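Local coordinates for protein CG11900 (Drosophila melanogaster, PDB 3NQW) that hydrolyses the alarmone ppGpp to GDP and diphosphate with the help of manganese, as an HD-family enzyme of the starvation response, at residues M10-Y15 and A59-V64; F18-Q23 and V65-A70; T42-E47 and K117-A122; A70-V75 and L86-T91. One frame throughout, in Å; residues are numbered along the deposited sequence.

Contact 1 (M10-Y15 and A59-V64). With MN (manganese (II) ion), chain C.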
loop_
_atom_site.group_PDB
_atom_site.type_symbol
_atom_site.label_atom_id
_atom_site.label_comp_id
_atom_site.label_asym_id
_atom_site.label_seq_id
_atom_site.Cartn_x
_atom_site.Cartn_y
_atom_site.Cartn_z
ATOM N N MET A 10 -5.336 2.408 -8.178
ATOM C CA MET A 10 -4.043 2.871 -7.776
ATOM C C MET A 10 -4.167 4.213 -7.073
ATOM O O MET A 10 -3.457 4.488 -6.092
ATOM C CB MET A 10 -3.146 2.927 -9.006
ATOM C CG MET A 10 -2.880 1.519 -9.627
ATOM S SD MET A 10 -2.212 0.263 -8.452
ATOM C CE MET A 10 -0.631 0.965 -7.981
ATOM N N GLU A 11 -5.089 5.044 -7.560
ATOM C CA GLU A 11 -5.344 6.355 -6.958
ATOM C C GLU A 11 -6.018 6.146 -5.597
ATOM O O GLU A 11 -5.920 6.983 -4.689
ATOM C CB GLU A 11 -6.259 7.172 -7.854
ATOM C CG GLU A 11 -6.316 8.602 -7.419
ATOM C CD GLU A 11 -7.416 9.354 -8.102
ATOM O OE1 GLU A 11 -8.481 8.755 -8.369
ATOM O OE2 GLU A 11 -7.227 10.555 -8.359
ATOM N N CYS A 12 -6.716 5.020 -5.486
ATOM C CA CYS A 12 -7.376 4.672 -4.255
ATOM C C CYS A 12 -6.349 4.112 -3.271
ATOM O O CYS A 12 -6.387 4.411 -2.073
ATOM C CB CYS A 12 -8.466 3.643 -4.511
ATOM S SG CYS A 12 -9.251 3.094 -2.983
ATOM N N LEU A 13 -5.438 3.288 -3.781
ATOM C CA LEU A 13 -4.378 2.690 -2.965
ATOM C C LEU A 13 -3.545 3.831 -2.410
ATOM O O LEU A 13 -3.183 3.855 -1.234
ATOM C CB LEU A 13 -3.470 1.813 -3.829
ATOM C CG LEU A 13 -2.677 0.668 -3.192
ATOM C CD1 LEU A 13 -1.326 0.582 -3.875
ATOM C CD2 LEU A 13 -2.519 0.887 -1.708
ATOM N N GLN A 14 -3.244 4.772 -3.298
ATOM C CA GLN A 14 -2.458 5.952 -2.977
ATOM C C GLN A 14 -3.188 6.796 -1.947
ATOM O O GLN A 14 -2.601 7.268 -0.975
ATOM C CB GLN A 14 -2.240 6.770 -4.248
ATOM C CG GLN A 14 -1.272 7.934 -4.093
ATOM C CD GLN A 14 -0.934 8.594 -5.434
ATOM O OE1 GLN A 14 -1.670 9.459 -5.936
ATOM N NE2 GLN A 14 0.174 8.164 -6.033
ATOM N N TYR A 15 -4.484 6.972 -2.163
ATOM C CA TYR A 15 -5.285 7.771 -1.259
ATOM C C TYR A 15 -5.357 7.139 0.136
ATOM O O TYR A 15 -5.162 7.815 1.144
ATOM C CB TYR A 15 -6.673 7.953 -1.856
ATOM C CG TYR A 15 -7.564 8.825 -1.026
ATOM C CD1 TYR A 15 -8.738 8.319 -0.477
ATOM C CD2 TYR A 15 -7.245 10.161 -0.798
ATOM C CE1 TYR A 15 -9.576 9.120 0.274
ATOM C CE2 TYR A 15 -8.081 10.968 -0.047
ATOM C CZ TYR A 15 -9.245 10.440 0.485
ATOM O OH TYR A 15 -10.080 11.233 1.235
ATOM N N ALA A 59 -12.238 -1.926 0.360
ATOM C CA ALA A 59 -11.460 -2.508 1.465
ATOM C C ALA A 59 -10.239 -1.648 1.788
ATOM O O ALA A 59 -9.901 -1.455 2.953
ATOM C CB ALA A 59 -11.015 -3.922 1.113
ATOM N N LEU A 60 -9.573 -1.139 0.760
ATOM C CA LEU A 60 -8.418 -0.283 0.987
ATOM C C LEU A 60 -8.851 0.972 1.766
ATOM O O LEU A 60 -8.072 1.560 2.529
ATOM C CB LEU A 60 -7.777 0.120 -0.351
ATOM C CG LEU A 60 -6.867 -0.930 -1.007
ATOM C CD1 LEU A 60 -6.363 -0.454 -2.351
ATOM C CD2 LEU A 60 -5.702 -1.221 -0.087
ATOM N N LEU A 61 -10.123 1.332 1.591
ATOM C CA LEU A 61 -10.734 2.515 2.195
ATOM C C LEU A 61 -11.728 2.248 3.323
ATOM O O LEU A 61 -12.440 3.156 3.756
ATOM C CB LEU A 61 -11.455 3.307 1.110
ATOM C CG LEU A 61 -10.647 3.765 -0.102
ATOM C CD1 LEU A 61 -11.551 4.568 -0.992
ATOM C CD2 LEU A 61 -9.439 4.596 0.326
ATOM N N HIS A 62 -11.774 1.009 3.794
ATOM C CA HIS A 62 -12.683 0.623 4.858
ATOM C C HIS A 62 -12.418 1.285 6.215
ATOM O O HIS A 62 -13.209 1.113 7.135
ATOM C CB HIS A 62 -12.649 -0.888 5.032
ATOM C CG HIS A 62 -11.504 -1.375 5.854
ATOM N ND1 HIS A 62 -11.683 -2.081 7.027
ATOM C CD2 HIS A 62 -10.169 -1.293 5.667
ATOM C CE1 HIS A 62 -10.509 -2.413 7.520
ATOM N NE2 HIS A 62 -9.568 -1.947 6.711
ATOM N N ASP A 63 -11.317 2.017 6.366
ATOM C CA ASP A 63 -11.045 2.681 7.645
ATOM C C ASP A 63 -10.799 4.185 7.499
ATOM O O ASP A 63 -10.789 4.891 8.495
ATOM C CB ASP A 63 -9.864 2.012 8.389
ATOM C CG ASP A 63 -10.293 0.776 9.223
ATOM O OD1 ASP A 63 -11.448 0.715 9.707
ATOM O OD2 ASP A 63 -9.459 -0.135 9.423
ATOM N N VAL A 64 -10.621 4.683 6.272
ATOM C CA VAL A 64 -10.383 6.118 6.083
ATOM C C VAL A 64 -11.522 6.992 6.565
ATOM O O VAL A 64 -11.335 7.854 7.423
ATOM C CB VAL A 64 -10.137 6.518 4.612
ATOM C CG1 VAL A 64 -8.787 6.024 4.159
ATOM C CG2 VAL A 64 -11.244 5.986 3.729
HETATM MN MN MN C . -9.951 -2.261 9.909
#
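Cys12 carries its SG anti to the backbone N (chi1 176°), which aims the sulfur at Leu61, whose own CG lies anti to its carbonyl carbon (chi1 -57°) and leans back toward helix 7-19. The sulfur meets the branch point rather than a single methyl: Cys12 SG is 3.3 Å from Leu61 CG, with CD1 and CD2 of that residue only slightly farther off. From the same fork, Leu61 CD2 reaches the rim of the Tyr15 ring, close to the ring plane and 3.9 Å from Tyr15 CD1, and the two side chains run at about a right angle. One residue earlier, Leu60 CD1 lies against Leu13, 3.8 Å from Leu13 CA and 3.9 Å from Leu13 CG. With an alanine at Leu61, the edge of the Tyr15 ring would probably lose its partner across the contact and Cys12 SG its closer one, opening a gap between helix 7-19 and the bend. That bend is where the chain leaves helix 53-60 and enters the His-Asp pair that gives HD-domain hydrolases their name. Leu61 is the first residue to abandon helical torsions, and two residues on, Asp63 OD2 binds manganese at 2.2 Å in a site that also uses His36 and Asp123. Tyr33 OH hydrogen-bonds to the same carboxylate oxygen, acting as a second-shell group. Val75 of helix 72-79 packs on Leu61 as well, while Leu13 also touches Ile38 of the second subunit.

Contact 2 (F18-Q23 and V65-A70)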
loop_
_atom_site.group_PDB
_atom_site.type_symbol
_atom_site.label_atom_id
_atom_site.label_comp_id
_atom_site.label_asym_id
_atom_site.label_seq_id
_atom_site.Cartn_x
_atom_site.Cartn_y
_atom_site.Cartn_z
ATOM N N PHE A 18 -2.166 7.719 1.884
ATOM C CA PHE A 18 -1.937 9.114 2.223
ATOM C C PHE A 18 -2.677 9.559 3.476
ATOM O O PHE A 18 -2.083 10.110 4.400
ATOM C CB PHE A 18 -2.372 10.003 1.065
ATOM C CG PHE A 18 -2.178 11.447 1.339
ATOM C CD1 PHE A 18 -0.904 11.941 1.573
ATOM C CD2 PHE A 18 -3.265 12.311 1.422
ATOM C CE1 PHE A 18 -0.704 13.280 1.892
ATOM C CE2 PHE A 18 -3.081 13.664 1.741
ATOM C CZ PHE A 18 -1.797 14.145 1.975
ATOM N N LYS A 19 -3.983 9.326 3.478
ATOM C CA LYS A 19 -4.849 9.696 4.589
ATOM C C LYS A 19 -4.412 8.999 5.887
ATOM O O LYS A 19 -4.471 9.582 6.973
ATOM C CB LYS A 19 -6.302 9.327 4.252
ATOM C CG LYS A 19 -6.859 9.930 2.952
ATOM C CD LYS A 19 -7.538 11.283 3.150
ATOM C CE LYS A 19 -6.561 12.423 3.348
ATOM N NZ LYS A 19 -7.255 13.742 3.466
ATOM N N HIS A 20 -3.971 7.749 5.771
ATOM C CA HIS A 20 -3.523 6.992 6.935
ATOM C C HIS A 20 -2.057 7.288 7.311
ATOM O O HIS A 20 -1.644 6.989 8.421
ATOM C CB HIS A 20 -3.670 5.482 6.679
ATOM C CG HIS A 20 -5.080 4.980 6.704
ATOM N ND1 HIS A 20 -5.832 4.918 7.862
ATOM C CD2 HIS A 20 -5.865 4.463 5.727
ATOM C CE1 HIS A 20 -7.006 4.383 7.596
ATOM N NE2 HIS A 20 -7.055 4.095 6.304
ATOM N N ARG A 21 -1.290 7.882 6.397
ATOM C CA ARG A 21 0.131 8.169 6.607
ATOM C C ARG A 21 0.647 8.364 8.036
ATOM O O ARG A 21 1.760 7.925 8.360
ATOM C CB ARG A 21 0.560 9.365 5.759
ATOM C CG ARG A 21 0.020 10.707 6.204
ATOM C CD ARG A 21 0.625 11.812 5.343
ATOM N NE ARG A 21 0.079 13.147 5.613
ATOM C CZ ARG A 21 -1.214 13.460 5.583
ATOM N NH1 ARG A 21 -1.601 14.701 5.841
ATOM N NH2 ARG A 21 -2.121 12.535 5.306
ATOM N N GLN A 22 -0.151 9.014 8.885
ATOM C CA GLN A 22 0.222 9.288 10.288
ATOM C C GLN A 22 -0.266 8.227 11.276
ATOM O O GLN A 22 0.275 8.091 12.378
ATOM C CB GLN A 22 -0.323 10.661 10.724
ATOM C CG GLN A 22 0.368 11.871 10.089
ATOM C CD GLN A 22 -0.421 13.164 10.277
ATOM O OE1 GLN A 22 -0.830 13.501 11.391
ATOM N NE2 GLN A 22 -0.631 13.899 9.183
ATOM N N GLN A 23 -1.278 7.467 10.868
ATOM C CA GLN A 23 -1.862 6.434 11.716
ATOM C C GLN A 23 -0.994 5.191 11.825
ATOM O O GLN A 23 -0.403 4.747 10.845
ATOM C CB GLN A 23 -3.241 6.072 11.181
ATOM C CG GLN A 23 -4.071 5.217 12.103
ATOM C CD GLN A 23 -5.510 5.142 11.643
ATOM O OE1 GLN A 23 -5.787 4.932 10.461
ATOM N NE2 GLN A 23 -6.436 5.317 12.571
ATOM N N VAL A 65 -12.711 6.779 6.018
ATOM C CA VAL A 65 -13.831 7.614 6.402
ATOM C C VAL A 65 -14.067 7.630 7.911
ATOM O O VAL A 65 -14.635 8.587 8.441
ATOM C CB VAL A 65 -15.126 7.179 5.690
ATOM C CG1 VAL A 65 -16.235 8.156 6.017
ATOM C CG2 VAL A 65 -14.902 7.115 4.187
ATOM N N GLU A 66 -13.605 6.588 8.598
ATOM C CA GLU A 66 -13.786 6.472 10.043
ATOM C C GLU A 66 -12.588 6.894 10.894
ATOM O O GLU A 66 -12.771 7.446 11.973
ATOM C CB GLU A 66 -14.175 5.030 10.422
ATOM C CG GLU A 66 -15.046 4.941 11.685
ATOM C CD GLU A 66 -14.913 3.639 12.471
ATOM O OE1 GLU A 66 -15.240 3.669 13.683
ATOM O OE2 GLU A 66 -14.503 2.600 11.896
ATOM N N ASP A 67 -11.369 6.635 10.434
ATOM C CA ASP A 67 -10.198 6.998 11.227
ATOM C C ASP A 67 -9.518 8.284 10.776
ATOM O O ASP A 67 -9.119 9.097 11.602
ATOM C CB ASP A 67 -9.168 5.866 11.217
ATOM C CG ASP A 67 -9.745 4.540 11.679
ATOM O OD1 ASP A 67 -10.401 4.504 12.749
ATOM O OD2 ASP A 67 -9.528 3.527 10.973
ATOM N N THR A 68 -9.370 8.450 9.465
ATOM C CA THR A 68 -8.731 9.634 8.896
ATOM C C THR A 68 -9.705 10.817 8.796
ATOM O O THR A 68 -10.836 10.754 9.290
ATOM C CB THR A 68 -8.187 9.345 7.485
ATOM O OG1 THR A 68 -9.277 9.054 6.601
ATOM C CG2 THR A 68 -7.238 8.162 7.514
ATOM N N ASP A 69 -9.256 11.902 8.167
ATOM C CA ASP A 69 -10.098 13.076 7.996
ATOM C C ASP A 69 -10.767 13.072 6.622
ATOM O O ASP A 69 -11.045 14.117 6.054
ATOM C CB ASP A 69 -9.290 14.372 8.205
ATOM C CG ASP A 69 -8.312 14.668 7.072
ATOM O OD1 ASP A 69 -7.290 13.951 6.947
ATOM O OD2 ASP A 69 -8.558 15.635 6.309
ATOM N N ALA A 70 -11.023 11.882 6.094
ATOM C CA ALA A 70 -11.683 11.748 4.808
ATOM C C ALA A 70 -13.203 11.629 5.031
ATOM O O ALA A 70 -13.655 11.352 6.153
ATOM C CB ALA A 70 -11.153 10.519 4.088
#
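Thr68 lays its CG2 over one face of the His20 imidazole, a CH-pi contact 3.8 Å from the ring centroid and 22° off the ring normal. The same methyl meets the aliphatic start of Lys19, with Thr68 CG2 and Lys19 CB 3.6 Å apart. On the polar branch, Thr68 OG1 hydrogen-bonds to Val64 O, the carbonyl one turn back in helix 64-67, and also takes a weak bond from Ala70 N. The buried imidazole is served in its own plane: His20 ND1 donates to Gln23 OE1 at 2.6 Å, with OE1 close to the ring plane (11° out of it), which probably helps to fix the rotation of the ring. A type I turn from His20 to Gln23, closed by Gln23 N bonding to His20 O, brings donor and acceptor together where helix 7-19 gives way to loop. This loop abuts the end of the short helix 64-67, the element that follows the HD pair and carries Glu66 and Asp67, the probable nucleophiles. Gln23 approaches Asp67 by its amide, NE2 lying 3.1 Å from Asp67 CB, and the amide and carboxylate planes stand 75° apart. Toward the surface, Lys19 bends at chi2 and chi3, rests CD on Ala70 CB at 3.8 Å, and makes a weak salt bridge, NZ to Asp69 OD1 at 3.5 Å. Glu66 OE1 has a long, weak ion pair with Arg101.

Contact 3 (T42-E47 and K117-A122)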
loop_
_atom_site.group_PDB
_atom_site.type_symbol
_atom_site.label_atom_id
_atom_site.label_comp_id
_atom_site.label_asym_id
_atom_site.label_seq_id
_atom_site.Cartn_x
_atom_site.Cartn_y
_atom_site.Cartn_z
ATOM N N THR A 42 -5.920 -7.384 0.351
ATOM C CA THR A 42 -5.240 -8.600 -0.086
ATOM C C THR A 42 -5.899 -9.899 0.423
ATOM O O THR A 42 -5.918 -10.904 -0.295
ATOM C CB THR A 42 -3.764 -8.592 0.340
ATOM O OG1 THR A 42 -3.223 -7.281 0.146
ATOM C CG2 THR A 42 -2.971 -9.585 -0.507
ATOM N N ILE A 43 -6.418 -9.889 1.655
ATOM C CA ILE A 43 -7.094 -11.067 2.220
ATOM C C ILE A 43 -8.204 -11.514 1.270
ATOM O O ILE A 43 -8.445 -12.707 1.110
ATOM C CB ILE A 43 -7.795 -10.792 3.618
ATOM C CG1 ILE A 43 -6.793 -10.741 4.772
ATOM C CG2 ILE A 43 -8.798 -11.895 3.920
ATOM C CD1 ILE A 43 -7.438 -10.363 6.095
ATOM N N LEU A 44 -8.890 -10.554 0.657
ATOM C CA LEU A 44 -9.993 -10.873 -0.241
ATOM C C LEU A 44 -9.492 -11.324 -1.572
ATOM O O LEU A 44 -10.072 -12.204 -2.202
ATOM C CB LEU A 44 -10.887 -9.657 -0.450
ATOM C CG LEU A 44 -11.481 -9.035 0.821
ATOM C CD1 LEU A 44 -12.320 -7.833 0.431
ATOM C CD2 LEU A 44 -12.323 -10.060 1.570
ATOM N N SER A 45 -8.403 -10.712 -2.009
ATOM C CA SER A 45 -7.853 -11.066 -3.295
ATOM C C SER A 45 -7.230 -12.456 -3.311
ATOM O O SER A 45 -7.664 -13.311 -4.082
ATOM C CB SER A 45 -6.835 -10.033 -3.737
ATOM O OG SER A 45 -6.682 -10.104 -5.144
ATOM N N VAL A 46 -6.225 -12.679 -2.464
ATOM C CA VAL A 46 -5.544 -13.971 -2.400
ATOM C C VAL A 46 -6.508 -15.027 -1.885
ATOM O O VAL A 46 -6.938 -15.923 -2.620
ATOM C CB VAL A 46 -4.294 -13.895 -1.484
ATOM C CG1 VAL A 46 -3.542 -15.233 -1.470
ATOM C CG2 VAL A 46 -3.391 -12.780 -1.965
ATOM N N GLU A 47 -6.860 -14.914 -0.616
ATOM C CA GLU A 47 -7.797 -15.832 -0.001
ATOM C C GLU A 47 -9.127 -15.238 -0.408
ATOM O O GLU A 47 -9.204 -14.037 -0.668
ATOM C CB GLU A 47 -7.594 -15.767 1.496
ATOM C CG GLU A 47 -6.129 -15.746 1.811
ATOM C CD GLU A 47 -5.839 -15.223 3.173
ATOM O OE1 GLU A 47 -6.091 -15.973 4.142
ATOM O OE2 GLU A 47 -5.364 -14.056 3.273
ATOM N N LYS A 117 -20.265 -7.588 3.556
ATOM C CA LYS A 117 -19.977 -8.599 4.559
ATOM C C LYS A 117 -18.557 -9.097 4.319
ATOM O O LYS A 117 -17.814 -9.350 5.267
ATOM C CB LYS A 117 -20.951 -9.781 4.468
ATOM C CG LYS A 117 -22.419 -9.500 4.829
ATOM C CD LYS A 117 -23.173 -10.828 4.937
ATOM C CE LYS A 117 -24.687 -10.710 4.758
ATOM N NZ LYS A 117 -25.312 -12.050 4.462
ATOM N N LEU A 118 -18.178 -9.232 3.047
ATOM C CA LEU A 118 -16.836 -9.707 2.688
ATOM C C LEU A 118 -15.763 -8.880 3.346
ATOM O O LEU A 118 -14.826 -9.432 3.915
ATOM C CB LEU A 118 -16.624 -9.657 1.182
ATOM C CG LEU A 118 -17.355 -10.700 0.348
ATOM C CD1 LEU A 118 -16.900 -10.552 -1.080
ATOM C CD2 LEU A 118 -17.055 -12.090 0.861
ATOM N N ILE A 119 -15.894 -7.557 3.244
ATOM C CA ILE A 119 -14.937 -6.644 3.862
ATOM C C ILE A 119 -14.976 -6.823 5.378
ATOM O O ILE A 119 -13.945 -6.995 6.019
ATOM C CB ILE A 119 -15.240 -5.137 3.560
ATOM C CG1 ILE A 119 -15.034 -4.814 2.076
ATOM C CG2 ILE A 119 -14.329 -4.252 4.414
ATOM C CD1 ILE A 119 -16.320 -4.597 1.278
ATOM N N LYS A 120 -16.168 -6.794 5.952
ATOM C CA LYS A 120 -16.290 -6.930 7.384
ATOM C C LYS A 120 -15.625 -8.177 7.920
ATOM O O LYS A 120 -15.002 -8.134 8.977
ATOM C CB LYS A 120 -17.755 -6.900 7.774
ATOM C CG LYS A 120 -18.414 -5.568 7.531
ATOM C CD LYS A 120 -19.779 -5.595 8.162
ATOM C CE LYS A 120 -20.466 -4.269 8.124
ATOM N NZ LYS A 120 -21.544 -4.390 9.108
ATOM N N LEU A 121 -15.771 -9.283 7.195
ATOM C CA LEU A 121 -15.159 -10.566 7.577
ATOM C C LEU A 121 -13.628 -10.471 7.520
ATOM O O LEU A 121 -12.950 -10.739 8.509
ATOM C CB LEU A 121 -15.635 -11.691 6.639
ATOM C CG LEU A 121 -17.081 -12.184 6.771
ATOM C CD1 LEU A 121 -17.371 -13.233 5.710
ATOM C CD2 LEU A 121 -17.296 -12.758 8.154
ATOM N N ALA A 122 -13.096 -10.091 6.361
ATOM C CA ALA A 122 -11.661 -9.947 6.184
ATOM C C ALA A 122 -11.074 -8.977 7.214
ATOM O O ALA A 122 -10.024 -9.252 7.795
ATOM C CB ALA A 122 -11.354 -9.475 4.778
#
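Leu44 drives one methyl, CD2, against the small side chain of Ala122, 3.4 Å from its CB, and the same methyl lies 3.5 Å from Leu118 O on the preceding turn. Its CG lies anti to the carbonyl carbon (chi1 -57°), which directs the fork at the helix opposite. The other methyl, CD1, makes a looser contact with Ile119 CG1 at 4.4 Å. Beside it, Ile43 straddles Ala122: the CG2 branch sits 3.6 Å from Ala122 CB, while CD1, at the end of the longer branch, reaches the backbone at Ala122 O. Ala122 thus receives two neighbouring residues of helix 34-45, and its short side chain is consistent with the close approach of the backbones, the CA atoms of Ile43 and Ala122 being 6.2 Å apart. Both helices belong to the all-helical HD domain, and each carries a manganese ligand, His36 on helix 34-45 and Asp123 on helix 114-133, so this apolar seam joins two of the elements that build the metal site. Leu165 of helix 163-176 packs on both Ile43 and Leu44. Glu47 OE1 forms salt bridges with Arg129 and Lys168; at the start of the segment, Thr42 packs on Gln14 of the second subunit.

Contact 4 (A70-V75 and L86-T91)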
loop_
_atom_site.group_PDB
_atom_site.type_symbol
_atom_site.label_atom_id
_atom_site.label_comp_id
_atom_site.label_asym_id
_atom_site.label_seq_id
_atom_site.Cartn_x
_atom_site.Cartn_y
_atom_site.Cartn_z
ATOM N N ALA A 70 -11.023 11.882 6.094
ATOM C CA ALA A 70 -11.683 11.748 4.808
ATOM C C ALA A 70 -13.203 11.629 5.031
ATOM O O ALA A 70 -13.655 11.352 6.153
ATOM C CB ALA A 70 -11.153 10.519 4.088
ATOM N N SER A 71 -13.983 11.844 3.969
ATOM C CA SER A 71 -15.441 11.757 4.036
ATOM C C SER A 71 -16.010 10.954 2.878
ATOM O O SER A 71 -15.301 10.600 1.937
ATOM C CB SER A 71 -16.067 13.148 4.012
ATOM O OG SER A 71 -15.979 13.726 2.722
ATOM N N PHE A 72 -17.306 10.684 2.954
ATOM C CA PHE A 72 -18.003 9.920 1.927
ATOM C C PHE A 72 -18.063 10.728 0.609
ATOM O O PHE A 72 -18.077 10.155 -0.490
ATOM C CB PHE A 72 -19.420 9.571 2.421
ATOM C CG PHE A 72 -19.461 8.772 3.719
ATOM C CD1 PHE A 72 -18.950 7.479 3.786
ATOM C CD2 PHE A 72 -20.079 9.297 4.854
ATOM C CE1 PHE A 72 -19.064 6.722 4.962
ATOM C CE2 PHE A 72 -20.196 8.547 6.032
ATOM C CZ PHE A 72 -19.690 7.258 6.083
ATOM N N GLU A 73 -18.096 12.055 0.721
ATOM C CA GLU A 73 -18.137 12.923 -0.455
ATOM C C GLU A 73 -16.809 12.840 -1.208
ATOM O O GLU A 73 -16.784 12.902 -2.434
ATOM C CB GLU A 73 -18.417 14.374 -0.040
ATOM C CG GLU A 73 -18.261 15.406 -1.154
ATOM C CD GLU A 73 -17.849 16.788 -0.631
ATOM O OE1 GLU A 73 -17.488 17.660 -1.453
ATOM O OE2 GLU A 73 -17.882 17.017 0.599
ATOM N N ASP A 74 -15.707 12.700 -0.470
ATOM C CA ASP A 74 -14.376 12.595 -1.068
ATOM C C ASP A 74 -14.274 11.285 -1.829
ATOM O O ASP A 74 -13.754 11.238 -2.939
ATOM C CB ASP A 74 -13.293 12.622 0.011
ATOM C CG ASP A 74 -13.365 13.859 0.889
ATOM O OD1 ASP A 74 -14.235 14.722 0.655
ATOM O OD2 ASP A 74 -12.545 13.969 1.823
ATOM N N VAL A 75 -14.765 10.216 -1.216
ATOM C CA VAL A 75 -14.729 8.903 -1.837
ATOM C C VAL A 75 -15.694 8.858 -3.002
ATOM O O VAL A 75 -15.422 8.238 -4.032
ATOM C CB VAL A 75 -15.143 7.818 -0.848
ATOM C CG1 VAL A 75 -14.809 6.461 -1.413
ATOM C CG2 VAL A 75 -14.468 8.047 0.492
ATOM N N LEU A 86 -20.205 0.916 -0.363
ATOM C CA LEU A 86 -19.664 -0.118 0.518
ATOM C C LEU A 86 -18.866 0.487 1.667
ATOM O O LEU A 86 -18.991 0.052 2.809
ATOM C CB LEU A 86 -18.775 -1.082 -0.270
ATOM C CG LEU A 86 -19.458 -1.805 -1.428
ATOM C CD1 LEU A 86 -18.420 -2.576 -2.223
ATOM C CD2 LEU A 86 -20.534 -2.720 -0.889
ATOM N N VAL A 87 -18.049 1.487 1.361
ATOM C CA VAL A 87 -17.253 2.119 2.387
ATOM C C VAL A 87 -18.148 2.659 3.476
ATOM O O VAL A 87 -17.724 2.789 4.620
ATOM C CB VAL A 87 -16.404 3.266 1.823
ATOM C CG1 VAL A 87 -15.765 4.047 2.964
ATOM C CG2 VAL A 87 -15.311 2.706 0.907
ATOM N N ARG A 88 -19.389 2.980 3.132
ATOM C CA ARG A 88 -20.300 3.501 4.143
ATOM C C ARG A 88 -20.877 2.326 4.908
ATOM O O ARG A 88 -21.157 2.420 6.098
ATOM C CB ARG A 88 -21.425 4.331 3.503
ATOM C CG ARG A 88 -22.465 4.850 4.506
ATOM C CD ARG A 88 -23.557 5.657 3.823
ATOM N NE ARG A 88 -24.084 4.988 2.642
ATOM C CZ ARG A 88 -24.820 5.589 1.706
ATOM N NH1 ARG A 88 -25.122 6.874 1.810
ATOM N NH2 ARG A 88 -25.239 4.910 0.644
ATOM N N GLU A 89 -21.037 1.208 4.217
ATOM C CA GLU A 89 -21.584 0.026 4.848
ATOM C C GLU A 89 -20.667 -0.570 5.898
ATOM O O GLU A 89 -21.106 -1.384 6.699
ATOM C CB GLU A 89 -21.892 -1.021 3.793
ATOM C CG GLU A 89 -22.806 -0.502 2.720
ATOM C CD GLU A 89 -23.418 -1.611 1.914
ATOM O OE1 GLU A 89 -24.109 -2.462 2.526
ATOM O OE2 GLU A 89 -23.206 -1.625 0.678
ATOM N N VAL A 90 -19.405 -0.153 5.914
ATOM C CA VAL A 90 -18.456 -0.709 6.868
ATOM C C VAL A 90 -17.820 0.307 7.815
ATOM O O VAL A 90 -16.857 -0.008 8.522
ATOM C CB VAL A 90 -17.367 -1.485 6.119
ATOM C CG1 VAL A 90 -17.979 -2.721 5.474
ATOM C CG2 VAL A 90 -16.739 -0.605 5.054
ATOM N N THR A 91 -18.384 1.514 7.833
ATOM C CA THR A 91 -17.909 2.597 8.692
ATOM C C THR A 91 -18.810 2.818 9.894
ATOM O O THR A 91 -19.940 3.258 9.726
ATOM C CB THR A 91 -17.893 3.926 7.970
ATOM O OG1 THR A 91 -17.054 3.846 6.815
ATOM C CG2 THR A 91 -17.387 5.005 8.917
#
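Phe72 turns one ring corner, CE1, onto the backbone of Arg88, 3.5 Å from Arg88 CA and 3.7 Å from Arg88 CB. The approach to CA is oblique to the ring, and the two side chains cross at about a right angle, with ring and guanidinium planes 48° apart; only the aliphatic base of Arg88 is used, because the chain runs out extended from CB and its charged end leads away from the ring. Near the ring plane, two oxygens face the same edge, Thr91 OG1 at 4.0 Å and Val87 O at 4.2 Å from Phe72 CE1. A second, looser touch one turn along joins Val75 CG1 to Val87 CG2 at 4.4 Å. Helices 72-79 and 81-89 follow one another with a single residue between them and run in roughly opposite directions, a helical hairpin whose open end is drawn together here. If Phe72 were an alanine, the base of Arg88 would probably be left without its ring, opening a gap at the mouth of the hairpin. Just before Phe72, a capping box of weak bonds starts helix 72-79 and probably helps to position the ring: Ser71, at the N-cap, accepts from Glu73 N through OG, while Asp74 OD2 takes a bond from Ser71 N at 3.3 Å. On the partner side, Thr91 OG1 donates to Val87 O at 2.5 Å, nearly straight on to the carbonyl (161°), tying the chain after the helix back to its last turn. Farther out, Val65 packs on Phe72, Val75 and Val87, and Glu66, a probable nucleophile, touches Thr91.

Contact 1 carries the metal ligand Asp63, and the other three contacts each touch it. In contact 2, centred 10 Å from contact 1, segment 65-70 follows 59-64 directly and 18-23 lies on or just after the same helix 7-19; the Asp67 side chain is about 6 Å from manganese, and Asp63 CB lies 3.8 Å from His20 CE1. Contact 4 shares Ala70 with contact 2 and meets contact 1 where Leu61 CD1 approaches Val75 CG1 at 3.8 Å; its Thr91 side chain is about 10 Å from the metal. Contact 3 lies across the chain's centre from contact 2, with nearest atoms about 10 Å apart, yet it reaches the site through Ile119, whose CG2 packs 3.8 Å from His62 CB. Contacts 1, 2 and 3 also touch the second subunit.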